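Local coordinates for cytochrome c-550 (Paracoccus denitrificans, PDB 1COT), which covalently binds a heme c group and probably carries electrons through the heme iron, at residues M20-A23 with T27-I30; I77-V80 with P85-V88. All blocks are in the same frame, centred on the assembly; numbering follows the deposited sequence.

Interaction 1: M20-A23 with T27-I30; sequences MIQA and TDII
Ile-21 O takes two backbone hydrogen bonds at once, one from Ile-29 N and one from Ile-30 N. The first is the shorter, with Ile-29 N 2.8 Å from Ile-21 O. Ile-30 N meets Ile-21 O at 3.1 Å, on a lone pair. In return Ile-21 N donates a nearly straight bond to Ile-30 O. Three backbone bonds thus gather on Ile-21, and the packing is tightest around its buried side chain. Ile-21 CG2 meets Ile-29 CB at 3.8 Å, the two side chains crossing at a slant. The Ile-21 and Ile-30 side chains lie side by side and point the same way. Both rest on Phe-114 of helix 108-117, and Ile-21 also touches Phe-12.

Two residues, Ile-29 and Ile-30, face the single Ile-21. This is a classic beta bulge in a short, irregular antiparallel pairing, which shifts the register by one residue. Beyond it Gln-22 pairs with Asp-28, at a non-hydrogen-bonded position.

Gln-22, Ala-23, Thr-27 and Asp-28 form the more open side, although Ile-29 is exposed too. CG of Gln-22 is anti to the backbone N (chi1 -174°), and the extended chain carries the amide across to Asp-28. There Gln-22 NE2 donates to Asp-28 OD1 at 2.9 Å. The oxygen is met on its syn side, with the donor 33° out of the carboxylate plane. On the way, Gln-22 CG passes 3.4 Å from Thr-27 O.

Toward the turn, Ala-23 N gives a hydrogen bond of 2.8 Å to Thr-27 O. Ala-23 CB and Thr-27 CB stand 4.2 Å apart, a light touch. Thr-27 turns its hydroxyl to the chain between the segments, where OG1 is hydrogen-bonded to Asp-25 OD2.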
ATOM      1  N   MET A  20       0.121 -10.100  -0.706  1.00 16.74           N
ATOM      2  CA  MET A  20       0.783 -10.866  -1.728  1.00 12.44           C
ATOM      3  C   MET A  20       0.985  -9.893  -2.889  1.00 15.52           C
ATOM      4  O   MET A  20       0.499  -8.761  -2.862  1.00 12.26           O
ATOM      5  CB  MET A  20      -0.145 -12.007  -2.178  1.00 16.04           C
ATOM      6  CG  MET A  20      -1.340 -11.488  -2.976  1.00 16.52           C
ATOM      7  SD  MET A  20      -2.464 -12.779  -3.576  1.00 22.96           S
ATOM      8  CE  MET A  20      -3.195 -13.330  -2.015  1.00 35.16           C
ATOM      9  N   ILE A  21       1.696 -10.334  -3.909  1.00 10.88           N
ATOM     10  CA  ILE A  21       1.924  -9.558  -5.117  1.00 10.08           C
ATOM     11  C   ILE A  21       1.532 -10.578  -6.192  1.00 10.67           C
ATOM     12  O   ILE A  21       2.302 -11.495  -6.463  1.00 13.44           O
ATOM     13  CB  ILE A  21       3.353  -9.023  -5.300  1.00 15.04           C
ATOM     14  CG1 ILE A  21       3.627  -8.004  -4.185  1.00 11.39           C
ATOM     15  CG2 ILE A  21       3.473  -8.333  -6.657  1.00 10.62           C
ATOM     16  CD1 ILE A  21       4.993  -7.337  -4.328  1.00 13.41           C
ATOM     17  N   GLN A  22       0.337 -10.483  -6.772  1.00  9.28           N
ATOM     18  CA  GLN A  22      -0.111 -11.433  -7.783  1.00 12.87           C
ATOM     19  C   GLN A  22      -0.642 -10.712  -9.003  1.00 16.01           C
ATOM     20  O   GLN A  22      -1.485  -9.817  -8.898  1.00 13.24           O
ATOM     21  CB  GLN A  22      -1.204 -12.339  -7.204  1.00 15.84           C
ATOM     22  CG  GLN A  22      -1.661 -13.487  -8.122  1.00 16.93           C
ATOM     23  CD  GLN A  22      -2.848 -14.159  -7.465  1.00 17.42           C
ATOM     24  OE1 GLN A  22      -3.986 -13.692  -7.596  1.00 25.06           O
ATOM     25  NE2 GLN A  22      -2.582 -15.234  -6.726  1.00 20.82           N
ATOM     26  N   ALA A  23      -0.105 -11.117 -10.150  1.00 13.36           N
ATOM     27  CA  ALA A  23      -0.465 -10.543 -11.424  1.00 14.75           C
ATOM     28  C   ALA A  23      -1.911 -10.850 -11.727  1.00 10.80           C
ATOM     29  O   ALA A  23      -2.487 -11.808 -11.212  1.00 14.57           O
ATOM     30  CB  ALA A  23       0.482 -11.018 -12.511  1.00 15.27           C
ATOM     31  N   THR A  27      -0.672 -15.027 -11.745  1.00 17.49           N
ATOM     32  CA  THR A  27       0.711 -15.418 -11.471  1.00 14.47           C
ATOM     33  C   THR A  27       1.217 -14.849 -10.163  1.00 12.35           C
ATOM     34  O   THR A  27       1.204 -13.639  -9.955  1.00 15.84           O
ATOM     35  CB  THR A  27       1.713 -14.985 -12.566  1.00 25.40           C
ATOM     36  OG1 THR A  27       1.280 -15.454 -13.824  1.00 30.25           O
ATOM     37  CG2 THR A  27       3.110 -15.529 -12.279  1.00 22.58           C
ATOM     38  N   ASP A  28       1.687 -15.717  -9.287  1.00 16.37           N
ATOM     39  CA  ASP A  28       2.211 -15.252  -8.027  1.00 20.59           C
ATOM     40  C   ASP A  28       3.610 -14.700  -8.221  1.00 22.64           C
ATOM     41  O   ASP A  28       4.468 -15.371  -8.785  1.00 24.07           O
ATOM     42  CB  ASP A  28       2.331 -16.381  -6.983  1.00 22.94           C
ATOM     43  CG  ASP A  28       1.041 -16.706  -6.275  1.00 28.96           C
ATOM     44  OD1 ASP A  28       0.229 -15.685  -6.169  1.00 32.13           O
ATOM     45  OD2 ASP A  28       0.797 -17.808  -5.830  1.00 61.19           O
ATOM     46  N   ILE A  29       3.824 -13.472  -7.772  1.00 14.62           N
ATOM     47  CA  ILE A  29       5.122 -12.837  -7.852  1.00 12.90           C
ATOM     48  C   ILE A  29       5.707 -13.095  -6.472  1.00 16.41           C
ATOM     49  O   ILE A  29       6.769 -13.684  -6.326  1.00 21.99           O
ATOM     50  CB  ILE A  29       5.102 -11.392  -8.301  1.00 15.63           C
ATOM     51  CG1 ILE A  29       4.686 -11.437  -9.764  1.00 18.22           C
ATOM     52  CG2 ILE A  29       6.522 -10.859  -8.190  1.00 17.59           C
ATOM     53  CD1 ILE A  29       4.075 -10.129 -10.254  1.00 23.65           C
ATOM     54  N   ILE A  30       4.978 -12.678  -5.440  1.00 11.07           N
ATOM     55  CA  ILE A  30       5.349 -12.900  -4.055  1.00 14.73           C
ATOM     56  C   ILE A  30       4.117 -13.515  -3.431  1.00 16.82           C
ATOM     57  O   ILE A  30       3.061 -12.873  -3.380  1.00 17.63           O
ATOM     58  CB  ILE A  30       5.732 -11.700  -3.184  1.00 24.84           C
ATOM     59  CG1 ILE A  30       6.980 -10.978  -3.691  1.00 27.45           C
ATOM     60  CG2 ILE A  30       5.885 -12.105  -1.719  1.00 19.46           C
ATOM     61  CD1 ILE A  30       8.200 -11.884  -3.830  1.00 27.56           C
TER

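Interaction 2: I77-V80 with P85-V88; sequences IEYV and PWLV. With HEC (heme c), chain B.
Glu-78 OE2 makes a salt bridge to Lys-89, and the same carboxylate stands at the edge of the Trp-86 ring. The contact joins two successive helices of the cytochrome c fold, 73-81 and 83-91. Glu-78 CD lies 3.7 Å from Trp-86 CD1, near the indole plane. The carboxylate stands almost upright to that plane, at 85°.

Tyr-79 comes over a face of the same indole. Its CB sits above the five-membered ring in a CH-pi contact. Its ring turns an edge toward the six-membered ring, an offset edge-to-face pair with planes at 83°. The closest atoms are Tyr-79 CD1 and Trp-86 CE3, 3.5 Å apart. Trp-71 meets both rings, and Val-62 of helix 57-65 also packs on Trp-86. With an alanine in place of Trp-86, Tyr-79 would probably lose the indole face it leans on, and a gap would open between the two helices.

Tyr-79 also reaches the heme pocket. With chi1 at 174°, its CG points away from the backbone N, and the ring extends to the heme, where Tyr-79 CE2 comes within 3.6 Å of heme C3A. One residue on, Val-80 CG1 touches the heme methyl CMB at 3.6 Å.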
ATOM      1  N   ILE A  77       5.348   6.015   0.603  1.00  9.97           N
ATOM      2  CA  ILE A  77       6.374   6.083   1.615  1.00  9.94           C
ATOM      3  C   ILE A  77       5.792   6.692   2.876  1.00 10.28           C
ATOM      4  O   ILE A  77       6.015   6.207   3.986  1.00 11.52           O
ATOM      5  CB  ILE A  77       7.489   6.955   1.066  1.00 12.65           C
ATOM      6  CG1 ILE A  77       8.329   6.106   0.116  1.00 11.45           C
ATOM      7  CG2 ILE A  77       8.346   7.502   2.198  1.00 13.24           C
ATOM      8  CD1 ILE A  77       9.294   6.959  -0.706  1.00 12.86           C
ATOM      9  N   GLU A  78       5.024   7.765   2.705  1.00  9.60           N
ATOM     10  CA  GLU A  78       4.436   8.405   3.858  1.00 11.54           C
ATOM     11  C   GLU A  78       3.470   7.500   4.613  1.00 18.95           C
ATOM     12  O   GLU A  78       3.560   7.330   5.831  1.00 12.27           O
ATOM     13  CB  GLU A  78       3.825   9.746   3.462  1.00 11.88           C
ATOM     14  CG  GLU A  78       3.493  10.639   4.665  1.00 19.04           C
ATOM     15  CD  GLU A  78       2.841  11.895   4.171  1.00 16.66           C
ATOM     16  OE1 GLU A  78       2.780  12.191   2.987  1.00 22.06           O
ATOM     17  OE2 GLU A  78       2.338  12.638   5.125  1.00 18.95           O
ATOM     18  N   TYR A  79       2.560   6.888   3.876  1.00 11.87           N
ATOM     19  CA  TYR A  79       1.582   5.991   4.460  1.00 11.70           C
ATOM     20  C   TYR A  79       2.183   4.794   5.201  1.00 14.24           C
ATOM     21  O   TYR A  79       1.768   4.488   6.326  1.00 12.56           O
ATOM     22  CB  TYR A  79       0.678   5.505   3.328  1.00 12.72           C
ATOM     23  CG  TYR A  79      -0.312   4.451   3.745  1.00 11.56           C
ATOM     24  CD1 TYR A  79      -1.503   4.831   4.361  1.00  9.61           C
ATOM     25  CD2 TYR A  79      -0.061   3.098   3.500  1.00 12.33           C
ATOM     26  CE1 TYR A  79      -2.411   3.835   4.732  1.00 13.43           C
ATOM     27  CE2 TYR A  79      -0.957   2.087   3.862  1.00  9.03           C
ATOM     28  CZ  TYR A  79      -2.142   2.486   4.480  1.00 12.83           C
ATOM     29  OH  TYR A  79      -3.046   1.527   4.847  1.00 13.29           O
ATOM     30  N   VAL A  80       3.152   4.090   4.598  1.00  7.96           N
ATOM     31  CA  VAL A  80       3.739   2.920   5.266  1.00  8.63           C
ATOM     32  C   VAL A  80       4.534   3.301   6.486  1.00  8.80           C
ATOM     33  O   VAL A  80       4.820   2.450   7.332  1.00 11.83           O
ATOM     34  CB  VAL A  80       4.521   1.937   4.407  1.00 19.22           C
ATOM     35  CG1 VAL A  80       3.732   1.536   3.172  1.00 17.87           C
ATOM     36  CG2 VAL A  80       5.874   2.514   3.983  1.00 15.40           C
ATOM     37  N   PRO A  85      -1.525   8.438  11.239  1.00 11.17           N
ATOM     38  CA  PRO A  85      -1.443   9.873  11.036  1.00 14.38           C
ATOM     39  C   PRO A  85      -1.767  10.292   9.615  1.00 11.74           C
ATOM     40  O   PRO A  85      -2.311  11.367   9.356  1.00 13.22           O
ATOM     41  CB  PRO A  85      -0.005  10.250  11.386  1.00 14.22           C
ATOM     42  CG  PRO A  85       0.724   8.980  11.811  1.00 14.27           C
ATOM     43  CD  PRO A  85      -0.295   7.850  11.822  1.00 13.07           C
ATOM     44  N   TRP A  86      -1.416   9.429   8.672  1.00 14.54           N
ATOM     45  CA  TRP A  86      -1.676   9.720   7.287  1.00 13.14           C
ATOM     46  C   TRP A  86      -3.182   9.816   7.075  1.00 14.62           C
ATOM     47  O   TRP A  86      -3.683  10.748   6.434  1.00 14.78           O
ATOM     48  CB  TRP A  86      -1.089   8.635   6.394  1.00 11.05           C
ATOM     49  CG  TRP A  86      -1.082   9.033   4.954  1.00 15.86           C
ATOM     50  CD1 TRP A  86      -0.172   9.837   4.353  1.00 15.96           C
ATOM     51  CD2 TRP A  86      -2.013   8.651   3.926  1.00 14.41           C
ATOM     52  NE1 TRP A  86      -0.472   9.975   3.029  1.00 18.38           N
ATOM     53  CE2 TRP A  86      -1.597   9.255   2.725  1.00 14.55           C
ATOM     54  CE3 TRP A  86      -3.150   7.847   3.913  1.00 15.41           C
ATOM     55  CZ2 TRP A  86      -2.290   9.089   1.525  1.00 17.83           C
ATOM     56  CZ3 TRP A  86      -3.832   7.679   2.729  1.00 24.45           C
ATOM     57  CH2 TRP A  86      -3.411   8.290   1.541  1.00 15.17           C
ATOM     58  N   LEU A  87      -3.896   8.833   7.622  1.00 14.81           N
ATOM     59  CA  LEU A  87      -5.343   8.798   7.517  1.00 13.20           C
ATOM     60  C   LEU A  87      -5.953  10.017   8.222  1.00 16.12           C
ATOM     61  O   LEU A  87      -6.884  10.625   7.697  1.00 16.07           O
ATOM     62  CB  LEU A  87      -5.913   7.484   8.093  1.00 12.25           C
ATOM     63  CG  LEU A  87      -5.606   6.260   7.236  1.00 12.63           C
ATOM     64  CD1 LEU A  87      -6.058   5.017   7.997  1.00 15.79           C
ATOM     65  CD2 LEU A  87      -6.361   6.369   5.918  1.00 14.99           C
ATOM     66  N   VAL A  88      -5.438  10.406   9.399  1.00 15.06           N
ATOM     67  CA  VAL A  88      -5.971  11.570  10.098  1.00 11.59           C
ATOM     68  C   VAL A  88      -5.793  12.793   9.222  1.00 17.55           C
ATOM     69  O   VAL A  88      -6.675  13.644   9.073  1.00 19.34           O
ATOM     70  CB  VAL A  88      -5.298  11.792  11.445  1.00 25.06           C
ATOM     71  CG1 VAL A  88      -5.787  13.095  12.057  1.00 16.14           C
ATOM     72  CG2 VAL A  88      -5.606  10.614  12.372  1.00 18.30           C
TER
HETATM   73 FE   HEC B 130      -0.481  -3.211   4.473  1.00 11.12          FE
HETATM   74  CHA HEC B 130      -3.277  -1.822   3.229  1.00  9.37           C
HETATM   75  CHB HEC B 130       1.387  -1.495   2.267  1.00 14.03           C
HETATM   76  CHC HEC B 130       2.344  -4.610   5.737  1.00  9.34           C
HETATM   77  CHD HEC B 130      -2.321  -5.062   6.626  1.00 11.80           C
HETATM   78  NA  HEC B 130      -0.844  -1.908   3.045  1.00  8.46           N
HETATM   79  C1A HEC B 130      -2.107  -1.461   2.672  1.00  8.80           C
HETATM   80  C2A HEC B 130      -1.973  -0.525   1.579  1.00 10.51           C
HETATM   81  C3A HEC B 130      -0.664  -0.414   1.289  1.00 12.26           C
HETATM   82  C4A HEC B 130       0.027  -1.276   2.196  1.00  9.42           C
HETATM   83  CMA HEC B 130      -0.007   0.443   0.233  1.00 10.82           C
HETATM   84  CAA HEC B 130      -3.121   0.183   0.911  1.00  7.76           C
HETATM   85  CBA HEC B 130      -3.578  -0.647  -0.298  1.00 14.97           C
HETATM   86  CGA HEC B 130      -4.676  -0.036  -1.174  1.00 10.37           C
HETATM   87  O1A HEC B 130      -5.215  -0.885  -1.830  1.00 14.30           O
HETATM   88  O2A HEC B 130      -4.984   1.130  -1.235  1.00 11.72           O
HETATM   89  NB  HEC B 130       1.450  -3.081   4.121  1.00 10.52           N
HETATM   90  C1B HEC B 130       2.000  -2.349   3.115  1.00  9.51           C
HETATM   91  C2B HEC B 130       3.416  -2.551   3.140  1.00  9.38           C
HETATM   92  C3B HEC B 130       3.663  -3.409   4.118  1.00 12.95           C
HETATM   93  C4B HEC B 130       2.445  -3.727   4.726  1.00 11.42           C
HETATM   94  CMB HEC B 130       4.387  -1.832   2.185  1.00  9.42           C
HETATM   95  CAB HEC B 130       4.998  -3.825   4.589  1.00 15.18           C
HETATM   96  CBB HEC B 130       6.032  -2.828   5.029  1.00 10.36           C
HETATM   97  NC  HEC B 130      -0.054  -4.507   5.868  1.00 10.15           N
HETATM   98  C1C HEC B 130       1.163  -4.996   6.262  1.00 10.49           C
HETATM   99  C2C HEC B 130       1.005  -5.980   7.312  1.00 10.71           C
HETATM  100  C3C HEC B 130      -0.320  -6.109   7.544  1.00 10.48           C
HETATM  101  C4C HEC B 130      -0.968  -5.210   6.639  1.00  8.19           C
HETATM  102  CMC HEC B 130       2.148  -6.712   8.005  1.00 13.40           C
HETATM  103  CAC HEC B 130      -1.047  -7.000   8.514  1.00 12.59           C
HETATM  104  CBC HEC B 130      -0.611  -7.450   9.872  1.00  9.65           C
HETATM  105  ND  HEC B 130      -2.418  -3.381   4.882  1.00 11.41           N
HETATM  106  C1D HEC B 130      -2.979  -4.223   5.807  1.00  8.97           C
HETATM  107  C2D HEC B 130      -4.421  -4.065   5.773  1.00  8.71           C
HETATM  108  C3D HEC B 130      -4.659  -3.165   4.800  1.00  8.09           C
HETATM  109  C4D HEC B 130      -3.422  -2.727   4.260  1.00 13.02           C
HETATM  110  CMD HEC B 130      -5.417  -4.776   6.660  1.00 11.55           C
HETATM  111  CAD HEC B 130      -5.974  -2.586   4.448  1.00 11.73           C
HETATM  112  CBD HEC B 130      -5.997  -1.280   5.300  1.00 14.11           C
HETATM  113  CGD HEC B 130      -7.310  -0.635   5.545  1.00 21.69           C
HETATM  114  O1D HEC B 130      -8.348  -0.981   5.036  1.00 12.72           O
HETATM  115  O2D HEC B 130      -7.268   0.347   6.330  1.00 13.49           O

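How the interactions relate
Interactions 1 and 2 lie on opposite sides of the chain's centre. Their centres are about 24 Å apart, and their nearest atoms about 12 Å, so they do not touch. Along the chain they come in series. Interaction 1, at the surface, directly follows His-19, an axial ligand of the heme iron. Interaction 2 is buried and precedes the other axial ligand, Met-100, which Tyr-79 touches. The two share no strand or helix. Helix 108-117 borders both: Phe-114 packs on Ile-21 and Ile-30, and Val-112 on Ile-77. Interaction 2 contributes Tyr-79 and Val-80 to the heme pocket, whereas interaction 1 stays outside it, with the side chain of Ile-21 about 9 Å from the heme.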